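Local coordinates for protein Uly1 (Catenovulum maritimum, PDB 7DRQ) that probably cleaves the algal polysaccharide ulvan by a lyase mechanism, as a calcium-containing member of polysaccharide lyase family 24 with a beta-propeller fold, at residues K272-F277 against W351-N356; D358-G363 against S400-A405; F294-D299 against D323-M328. All blocks are in the same frame, centred on the assembly; numbering follows the deposited sequence.

Interaction 1: K272-F277 against W351-N356; sequences KIRIGF and WTVTEN. With CA (calcium ion), chain D.
W351 lies flat on the backbone of G276, joining two successive sheets of a beta-propeller face to face. The strand segments 272-277 and 351-353 run almost antiparallel (151°), with axes 7.7 Å apart at closest. That spacing, and the lack of any hydrogen bond across the contact, indicate packed sheets rather than paired strands. The tight part is at the indole. G276 CA sits 3.7 Å from the centroid of the W351 five-membered ring and 23° off its normal, a CH-pi contact over the face. Since G276 has no side chain, the ring can come down on the main chain. G276 N and W351 NE1 are 3.2 Å apart, but both are donors, so no bond forms; NE1 bonds to K265 O instead. W351 chi1 (64°) places CG between the backbone N and the carbonyl carbon, which turns the six-membered ring along the facing strand, where CH2 touches R274 CB at 3.6 Å. Next comes V353, whose CG2 meets R274 CD at 3.7 Å while CG1 stands 4.1 Å from CZ, over one face of the guanidinium. The polar end of R274 is held by A269 O at NE, D270 O at NH2 and Y295 OH at NH1, so the apolar methyls cover a cation that has other partners. Beyond V353 the two segments part, and E355 lies exposed at the surface of the chain. This loose side is ordered locally instead: N356 N donates to T354 OG1 at 3.1 Å, forming an ST turn, and a water bonded to E355 O also coordinates a calcium ion. That ion is further bound by two more waters and by N356 OD1, at 2.5 Å.

Interaction 2: D358-G363 against S400-A405; sequences DLHLIG and SQLYTA
H360 has both ring nitrogens engaged, ND1 with H380 NE2 and NE2 with the backbone N of G427, which fixes the imidazole while its CB packs 3.6 Å from L402 CD1. No hydrogen bond crosses between 358-363 and 400-405; the join is apolar. L402 CD1 wedges between H360 and I362, lying 3.8 Å from I362 CG2. The other branch of I362 reaches the opposite main chain: chi1 of 61° directs CG1 into the crowded position between N and the carbonyl carbon, and an extended chi2 carries CD1 to within 3.6 Å of S400 C and equally of Q401 N, against the peptide that links them. Replacing I362 by an alanine would probably open a gap under the S400-Q401 peptide and cost L402 CD1 its packing on CG2. L402 is also tethered through its backbone N to D350 OD2. Such side-chain packing joins adjacent blades of a propeller. On one side, strand 359-369 runs between strands 350-353 and 372-383; on the other, residues 400-402 lead into strand 403-405, an edge strand of the next sheet, whose neighbouring strand 408-415 adds I409 against H360 and I411 against L402.

Interaction 3: F294-D299 against D323-M328; sequences FYAYSD and DEALVM
F294 and A325 form the apolar centre, their CB atoms 4.2 Å apart. With CG anti to its carbonyl carbon (chi1 -53°), F294 brings its ring alongside the L326 backbone, CD1 nearest L326 CA, and CE1 reaches L326 CD1 at 3.9 Å. On the other face of the strand Y295 presents CB to V327 CG1 at 3.7 Å, while its ring leads away from segment 323-328. These side chains flank a single antiparallel bridge: F294 and L326 are a non-hydrogen-bonded pair with CA atoms 4.4 Å apart, and their side chains diverge. One backbone bond secures it, Y295 N to A325 O at 2.8 Å and 158°. The same carbonyl oxygen also receives a weaker CA-H...O contact from F294 CA at 3.2 Å. Farther out lies the polar edge, where D323 OD1 meets F294 CE1 at 3.5 Å in the plane of the ring. Ring and carboxylate are only 18° from coplanar, an approach to the hydrogen-bearing rim that is probably favourable electrostatically. The other carboxylate oxygen, OD2, forms a salt bridge with R329. Strand 290-298 is bordered by 272-280, where F294 and F277 bring their rings together, and by the short strand 307-308 and the short, weakly bonded strand 326-328, with L361 of strand 359-369 touching V327 from the next sheet.

In the fold
From the N terminus, segment 272-277 opens interaction 1, and the chain turns back through strand 290-298. Interaction 3 then closes the short loop from 294-299 to 323-328 before 351-356 completes interaction 1, which encloses it. Interaction 2 follows in series, opening at 358-363 and closing at 400-405; no loops cross. Interaction 3 works within one sheet, adding weakly bonded strand 326-328 to 290-298, whereas interactions 1 and 2 each join that or the following sheet to the next around the propeller. Contacts connect all three: K272 NZ with D299 OD1 and F277 O with F294 N between 1 and 3, T352 N with H360 O between 1 and 2, and L359 on Y295 between 2 and 3.

Interaction 1: K272-F277 against W351-N356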
loop_
_atom_site.group_PDB
_atom_site.type_symbol
_atom_site.label_atom_id
_atom_site.label_comp_id
_atom_site.label_asym_id
_atom_site.label_seq_id
_atom_site.Cartn_x
_atom_site.Cartn_y
_atom_site.Cartn_z
ATOM N N LYS A 272 1.261 4.808 -17.963
ATOM C CA LYS A 272 2.690 4.707 -17.696
ATOM C C LYS A 272 2.940 4.298 -16.254
ATOM O O LYS A 272 2.165 4.608 -15.353
ATOM C CB LYS A 272 3.424 6.026 -17.956
ATOM C CG LYS A 272 3.283 6.549 -19.376
ATOM C CD LYS A 272 4.056 7.851 -19.578
ATOM C CE LYS A 272 3.775 8.401 -20.981
ATOM N NZ LYS A 272 4.471 9.690 -21.207
ATOM N N ILE A 273 4.053 3.615 -16.051
ATOM C CA ILE A 273 4.558 3.343 -14.714
ATOM C C ILE A 273 5.229 4.607 -14.191
ATOM O O ILE A 273 6.088 5.179 -14.866
ATOM C CB ILE A 273 5.538 2.163 -14.752
ATOM C CG1 ILE A 273 4.782 0.876 -15.069
ATOM C CG2 ILE A 273 6.278 2.039 -13.453
ATOM C CD1 ILE A 273 5.693 -0.270 -15.492
ATOM N N ARG A 274 4.811 5.074 -13.010
ATOM C CA ARG A 274 5.359 6.302 -12.433
ATOM C C ARG A 274 5.536 6.136 -10.927
ATOM O O ARG A 274 5.102 5.151 -10.329
ATOM C CB ARG A 274 4.467 7.527 -12.722
ATOM C CG ARG A 274 3.643 7.449 -14.002
ATOM C CD ARG A 274 2.832 8.725 -14.265
ATOM N NE ARG A 274 2.086 8.605 -15.520
ATOM C CZ ARG A 274 2.194 9.444 -16.551
ATOM N NH1 ARG A 274 2.996 10.506 -16.479
ATOM N NH2 ARG A 274 1.486 9.223 -17.657
ATOM N N ILE A 275 6.196 7.116 -10.306
ATOM C CA ILE A 275 6.392 7.112 -8.860
ATOM C C ILE A 275 6.284 8.538 -8.330
ATOM O O ILE A 275 6.700 9.498 -8.988
ATOM C CB ILE A 275 7.754 6.482 -8.488
ATOM C CG1 ILE A 275 7.836 6.188 -6.984
ATOM C CG2 ILE A 275 8.894 7.379 -8.971
ATOM C CD1 ILE A 275 9.103 5.410 -6.573
ATOM N N GLY A 276 5.685 8.675 -7.158
ATOM C CA GLY A 276 5.752 9.915 -6.402
ATOM C C GLY A 276 6.227 9.581 -5.008
ATOM O O GLY A 276 5.893 8.527 -4.468
ATOM N N PHE A 277 7.048 10.462 -4.440
ATOM C CA PHE A 277 7.602 10.116 -3.138
ATOM C C PHE A 277 8.109 11.360 -2.426
ATOM O O PHE A 277 8.261 12.430 -3.020
ATOM C CB PHE A 277 8.732 9.068 -3.267
ATOM C CG PHE A 277 9.935 9.538 -4.035
ATOM C CD1 PHE A 277 10.002 9.368 -5.412
ATOM C CD2 PHE A 277 11.027 10.108 -3.375
ATOM C CE1 PHE A 277 11.118 9.784 -6.129
ATOM C CE2 PHE A 277 12.160 10.526 -4.090
ATOM C CZ PHE A 277 12.203 10.355 -5.466
ATOM N N TRP A 351 -0.416 10.991 -4.873
ATOM C CA TRP A 351 -0.312 11.592 -6.195
ATOM C C TRP A 351 -1.142 10.768 -7.172
ATOM O O TRP A 351 -1.474 9.610 -6.912
ATOM C CB TRP A 351 1.147 11.665 -6.662
ATOM C CG TRP A 351 1.718 10.311 -6.826
ATOM C CD1 TRP A 351 2.254 9.520 -5.851
ATOM C CD2 TRP A 351 1.753 9.548 -8.033
ATOM N NE1 TRP A 351 2.641 8.313 -6.387
ATOM C CE2 TRP A 351 2.343 8.305 -7.725
ATOM C CE3 TRP A 351 1.341 9.796 -9.348
ATOM C CZ2 TRP A 351 2.542 7.311 -8.688
ATOM C CZ3 TRP A 351 1.532 8.809 -10.304
ATOM C CH2 TRP A 351 2.129 7.578 -9.968
ATOM N N THR A 352 -1.449 11.372 -8.313
ATOM C CA THR A 352 -2.069 10.642 -9.411
ATOM C C THR A 352 -1.816 11.427 -10.689
ATOM O O THR A 352 -1.387 12.582 -10.653
ATOM C CB THR A 352 -3.572 10.426 -9.169
ATOM O OG1 THR A 352 -4.103 9.561 -10.180
ATOM C CG2 THR A 352 -4.306 11.758 -9.217
ATOM N N VAL A 353 -2.037 10.766 -11.823
ATOM C CA VAL A 353 -2.065 11.416 -13.125
ATOM C C VAL A 353 -3.344 10.968 -13.812
ATOM O O VAL A 353 -3.608 9.766 -13.898
ATOM C CB VAL A 353 -0.829 11.070 -13.994
ATOM C CG1 VAL A 353 -0.907 11.806 -15.343
ATOM C CG2 VAL A 353 0.465 11.410 -13.261
ATOM N N THR A 354 -4.144 11.925 -14.279
ATOM C CA THR A 354 -5.407 11.584 -14.926
ATOM C C THR A 354 -5.172 11.074 -16.346
ATOM O O THR A 354 -4.082 11.186 -16.909
ATOM C CB THR A 354 -6.331 12.793 -15.016
ATOM O OG1 THR A 354 -5.791 13.698 -15.994
ATOM C CG2 THR A 354 -6.461 13.507 -13.657
ATOM N N GLU A 355 -6.237 10.528 -16.939
ATOM C CA GLU A 355 -6.196 10.075 -18.326
ATOM C C GLU A 355 -5.936 11.204 -19.318
ATOM O O GLU A 355 -5.715 10.918 -20.503
ATOM C CB GLU A 355 -7.511 9.365 -18.689
ATOM C CG GLU A 355 -8.673 10.323 -18.878
ATOM C CD GLU A 355 -9.950 9.631 -19.327
ATOM O OE1 GLU A 355 -10.031 8.390 -19.220
ATOM O OE2 GLU A 355 -10.867 10.337 -19.791
ATOM N N ASN A 356 -5.963 12.463 -18.882
ATOM C CA ASN A 356 -5.611 13.594 -19.729
ATOM C C ASN A 356 -4.250 14.175 -19.374
ATOM O O ASN A 356 -3.898 15.265 -19.845
ATOM C CB ASN A 356 -6.690 14.670 -19.641
ATOM C CG ASN A 356 -8.013 14.165 -20.136
ATOM O OD1 ASN A 356 -8.043 13.369 -21.052
ATOM N ND2 ASN A 356 -9.114 14.585 -19.500
HETATM CA CA CA D . -8.051 13.420 -23.508
HETATM O O HOH W 1 -7.045 11.189 -23.023
HETATM O O HOH W 2 -7.619 15.887 -22.889
HETATM O O HOH W 3 -10.261 14.407 -23.185
#

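Interaction 2: D358-G363 against S400-A405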
loop_
_atom_site.group_PDB
_atom_site.type_symbol
_atom_site.label_atom_id
_atom_site.label_comp_id
_atom_site.label_asym_id
_atom_site.label_seq_id
_atom_site.Cartn_x
_atom_site.Cartn_y
_atom_site.Cartn_z
ATOM N N ASP A 358 -3.088 15.251 -16.529
ATOM C CA ASP A 358 -3.023 16.168 -15.393
ATOM C C ASP A 358 -2.283 15.510 -14.242
ATOM O O ASP A 358 -2.646 14.420 -13.798
ATOM C CB ASP A 358 -4.423 16.574 -14.916
ATOM C CG ASP A 358 -5.352 16.948 -16.051
ATOM O OD1 ASP A 358 -5.067 17.946 -16.750
ATOM O OD2 ASP A 358 -6.376 16.246 -16.240
ATOM N N LEU A 359 -1.264 16.186 -13.738
ATOM C CA LEU A 359 -0.452 15.683 -12.639
ATOM C C LEU A 359 -0.912 16.335 -11.341
ATOM O O LEU A 359 -1.037 17.559 -11.276
ATOM C CB LEU A 359 1.025 15.982 -12.884
ATOM C CG LEU A 359 1.960 15.852 -11.682
ATOM C CD1 LEU A 359 2.066 14.404 -11.275
ATOM C CD2 LEU A 359 3.340 16.444 -11.998
ATOM N N HIS A 360 -1.130 15.520 -10.308
ATOM C CA HIS A 360 -1.640 15.980 -9.022
ATOM C C HIS A 360 -0.867 15.309 -7.899
ATOM O O HIS A 360 -0.694 14.087 -7.919
ATOM C CB HIS A 360 -3.133 15.656 -8.878
ATOM C CG HIS A 360 -3.999 16.420 -9.823
ATOM N ND1 HIS A 360 -4.568 17.630 -9.494
ATOM C CD2 HIS A 360 -4.370 16.163 -11.098
ATOM C CE1 HIS A 360 -5.246 18.091 -10.526
ATOM N NE2 HIS A 360 -5.156 17.212 -11.508
ATOM N N LEU A 361 -0.418 16.098 -6.918
ATOM C CA LEU A 361 0.231 15.583 -5.714
ATOM C C LEU A 361 -0.279 16.327 -4.491
ATOM O O LEU A 361 -0.462 17.546 -4.526
ATOM C CB LEU A 361 1.759 15.732 -5.757
ATOM C CG LEU A 361 2.438 15.280 -7.054
ATOM C CD1 LEU A 361 2.692 16.462 -7.998
ATOM C CD2 LEU A 361 3.734 14.558 -6.731
ATOM N N ILE A 362 -0.464 15.594 -3.394
ATOM C CA ILE A 362 -0.939 16.185 -2.151
ATOM C C ILE A 362 0.014 15.804 -1.024
ATOM O O ILE A 362 0.733 14.805 -1.094
ATOM C CB ILE A 362 -2.379 15.753 -1.809
ATOM C CG1 ILE A 362 -2.463 14.241 -1.619
ATOM C CG2 ILE A 362 -3.340 16.218 -2.900
ATOM C CD1 ILE A 362 -3.793 13.790 -1.033
ATOM N N GLY A 363 0.008 16.628 0.021
ATOM C CA GLY A 363 0.865 16.399 1.169
ATOM C C GLY A 363 0.273 17.023 2.414
ATOM O O GLY A 363 -0.582 17.911 2.346
ATOM N N SER A 400 -6.059 12.681 2.576
ATOM C CA SER A 400 -4.779 11.975 2.601
ATOM C C SER A 400 -4.496 11.164 1.345
ATOM O O SER A 400 -3.365 10.691 1.180
ATOM C CB SER A 400 -4.715 11.048 3.825
ATOM O OG SER A 400 -5.676 10.013 3.712
ATOM N N GLN A 401 -5.477 10.992 0.458
ATOM C CA GLN A 401 -5.277 10.216 -0.756
ATOM C C GLN A 401 -6.023 10.866 -1.914
ATOM O O GLN A 401 -6.998 11.594 -1.714
ATOM C CB GLN A 401 -5.716 8.750 -0.548
ATOM C CG GLN A 401 -4.623 7.957 0.177
ATOM C CD GLN A 401 -4.928 6.486 0.347
ATOM O OE1 GLN A 401 -4.790 5.694 -0.589
ATOM N NE2 GLN A 401 -5.315 6.104 1.559
ATOM N N LEU A 402 -5.534 10.623 -3.130
ATOM C CA LEU A 402 -6.181 11.093 -4.350
ATOM C C LEU A 402 -6.418 9.916 -5.283
ATOM O O LEU A 402 -5.592 9.001 -5.370
ATOM C CB LEU A 402 -5.339 12.148 -5.085
ATOM C CG LEU A 402 -5.487 13.649 -4.854
ATOM C CD1 LEU A 402 -4.739 14.380 -5.979
ATOM C CD2 LEU A 402 -6.949 14.091 -4.775
ATOM N N TYR A 403 -7.539 9.952 -5.996
ATOM C CA TYR A 403 -7.910 8.923 -6.951
ATOM C C TYR A 403 -8.270 9.579 -8.282
ATOM O O TYR A 403 -8.440 10.801 -8.373
ATOM C CB TYR A 403 -9.085 8.095 -6.408
ATOM C CG TYR A 403 -8.801 7.592 -5.020
ATOM C CD1 TYR A 403 -8.028 6.452 -4.826
ATOM C CD2 TYR A 403 -9.270 8.269 -3.896
ATOM C CE1 TYR A 403 -7.748 5.991 -3.562
ATOM C CE2 TYR A 403 -8.993 7.808 -2.625
ATOM C CZ TYR A 403 -8.228 6.672 -2.466
ATOM O OH TYR A 403 -7.952 6.193 -1.204
ATOM N N THR A 404 -8.403 8.761 -9.329
ATOM C CA THR A 404 -8.755 9.329 -10.622
ATOM C C THR A 404 -9.579 8.345 -11.433
ATOM O O THR A 404 -9.425 7.124 -11.320
ATOM C CB THR A 404 -7.510 9.772 -11.420
ATOM O OG1 THR A 404 -7.919 10.598 -12.520
ATOM C CG2 THR A 404 -6.701 8.564 -11.951
ATOM N N ALA A 405 -10.480 8.902 -12.237
ATOM C CA ALA A 405 -11.248 8.137 -13.205
ATOM C C ALA A 405 -11.790 9.126 -14.217
ATOM O O ALA A 405 -12.186 10.235 -13.849
ATOM C CB ALA A 405 -12.394 7.341 -12.555
#

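Interaction 3: F294-D299 against D323-M328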
loop_
_atom_site.group_PDB
_atom_site.type_symbol
_atom_site.label_atom_id
_atom_site.label_comp_id
_atom_site.label_asym_id
_atom_site.label_seq_id
_atom_site.Cartn_x
_atom_site.Cartn_y
_atom_site.Cartn_z
ATOM N N PHE A 294 8.625 14.583 -4.676
ATOM C CA PHE A 294 9.337 14.128 -5.864
ATOM C C PHE A 294 8.418 13.291 -6.744
ATOM O O PHE A 294 7.476 12.657 -6.266
ATOM C CB PHE A 294 10.579 13.321 -5.466
ATOM C CG PHE A 294 11.480 14.035 -4.495
ATOM C CD1 PHE A 294 12.492 14.866 -4.945
ATOM C CD2 PHE A 294 11.287 13.902 -3.118
ATOM C CE1 PHE A 294 13.318 15.545 -4.039
ATOM C CE2 PHE A 294 12.095 14.573 -2.220
ATOM C CZ PHE A 294 13.122 15.391 -2.682
ATOM N N TYR A 295 8.733 13.260 -8.045
ATOM C CA TYR A 295 7.900 12.548 -9.007
ATOM C C TYR A 295 8.732 12.225 -10.236
ATOM O O TYR A 295 9.537 13.050 -10.681
ATOM C CB TYR A 295 6.677 13.389 -9.398
ATOM C CG TYR A 295 5.963 12.988 -10.680
ATOM C CD1 TYR A 295 5.071 11.920 -10.696
ATOM C CD2 TYR A 295 6.120 13.729 -11.845
ATOM C CE1 TYR A 295 4.380 11.577 -11.850
ATOM C CE2 TYR A 295 5.459 13.385 -13.014
ATOM C CZ TYR A 295 4.590 12.307 -13.010
ATOM O OH TYR A 295 3.907 11.985 -14.154
ATOM N N ALA A 296 8.533 11.030 -10.780
ATOM C CA ALA A 296 9.159 10.663 -12.040
ATOM C C ALA A 296 8.254 9.668 -12.746
ATOM O O ALA A 296 7.430 9.003 -12.114
ATOM C CB ALA A 296 10.559 10.070 -11.832
ATOM N N TYR A 297 8.424 9.549 -14.064
ATOM C CA TYR A 297 7.626 8.597 -14.823
ATOM C C TYR A 297 8.507 7.949 -15.879
ATOM O O TYR A 297 9.533 8.500 -16.282
ATOM C CB TYR A 297 6.396 9.260 -15.469
ATOM C CG TYR A 297 6.743 10.277 -16.536
ATOM C CD1 TYR A 297 6.901 9.896 -17.864
ATOM C CD2 TYR A 297 6.912 11.613 -16.211
ATOM C CE1 TYR A 297 7.222 10.817 -18.837
ATOM C CE2 TYR A 297 7.243 12.548 -17.185
ATOM C CZ TYR A 297 7.391 12.143 -18.490
ATOM O OH TYR A 297 7.715 13.067 -19.458
ATOM N N SER A 298 8.096 6.767 -16.320
ATOM C CA SER A 298 8.831 6.012 -17.325
ATOM C C SER A 298 8.041 5.978 -18.626
ATOM O O SER A 298 6.831 5.725 -18.619
ATOM C CB SER A 298 9.103 4.586 -16.843
ATOM O OG SER A 298 9.633 3.808 -17.912
ATOM N N ASP A 299 8.721 6.240 -19.738
ATOM C CA ASP A 299 8.121 6.100 -21.056
ATOM C C ASP A 299 8.286 4.691 -21.609
ATOM O O ASP A 299 7.833 4.413 -22.717
ATOM C CB ASP A 299 8.715 7.146 -22.016
ATOM C CG ASP A 299 8.079 8.525 -21.830
ATOM O OD1 ASP A 299 6.912 8.562 -21.397
ATOM O OD2 ASP A 299 8.726 9.566 -22.102
ATOM N N ASP A 323 16.727 15.051 -5.843
ATOM C CA ASP A 323 16.354 16.353 -6.386
ATOM C C ASP A 323 16.197 16.354 -7.905
ATOM O O ASP A 323 15.516 17.239 -8.431
ATOM C CB ASP A 323 17.375 17.419 -5.971
ATOM C CG ASP A 323 17.189 17.881 -4.532
ATOM O OD1 ASP A 323 16.269 17.368 -3.854
ATOM O OD2 ASP A 323 17.968 18.750 -4.069
ATOM N N GLU A 324 16.795 15.393 -8.624
ATOM C CA GLU A 324 16.510 15.274 -10.052
ATOM C C GLU A 324 15.020 15.179 -10.321
ATOM O O GLU A 324 14.549 15.611 -11.374
ATOM C CB GLU A 324 17.198 14.047 -10.649
ATOM C CG GLU A 324 18.711 14.083 -10.541
ATOM C CD GLU A 324 19.369 13.104 -11.491
ATOM O OE1 GLU A 324 18.765 12.793 -12.554
ATOM O OE2 GLU A 324 20.483 12.644 -11.168
ATOM N N ALA A 325 14.268 14.612 -9.379
ATOM C CA ALA A 325 12.839 14.367 -9.532
ATOM C C ALA A 325 11.989 15.347 -8.727
ATOM O O ALA A 325 10.798 15.117 -8.533
ATOM C CB ALA A 325 12.517 12.923 -9.136
ATOM N N LEU A 326 12.583 16.447 -8.267
ATOM C CA LEU A 326 11.865 17.415 -7.436
ATOM C C LEU A 326 10.629 17.983 -8.133
ATOM O O LEU A 326 10.661 18.289 -9.327
ATOM C CB LEU A 326 12.809 18.564 -7.083
ATOM C CG LEU A 326 12.242 19.656 -6.178
ATOM C CD1 LEU A 326 12.076 19.122 -4.751
ATOM C CD2 LEU A 326 13.168 20.877 -6.200
ATOM N N VAL A 327 9.534 18.150 -7.375
ATOM C CA VAL A 327 8.401 18.952 -7.847
ATOM C C VAL A 327 8.095 20.120 -6.900
ATOM O O VAL A 327 7.580 21.157 -7.336
ATOM C CB VAL A 327 7.128 18.096 -8.061
ATOM C CG1 VAL A 327 7.352 17.032 -9.139
ATOM C CG2 VAL A 327 6.653 17.458 -6.753
HETATM N N MSE A 328 8.400 19.974 -5.611
HETATM C CA MSE A 328 7.979 20.976 -4.603
HETATM C C MSE A 328 8.747 20.774 -3.302
HETATM O O MSE A 328 9.135 19.655 -2.987
HETATM C CB MSE A 328 6.455 20.884 -4.368
HETATM C CG MSE A 328 5.768 22.138 -3.762
HETATM SE SE MSE A 328 5.672 22.201 -1.804
HETATM C CE MSE A 328 4.964 20.322 -1.492
#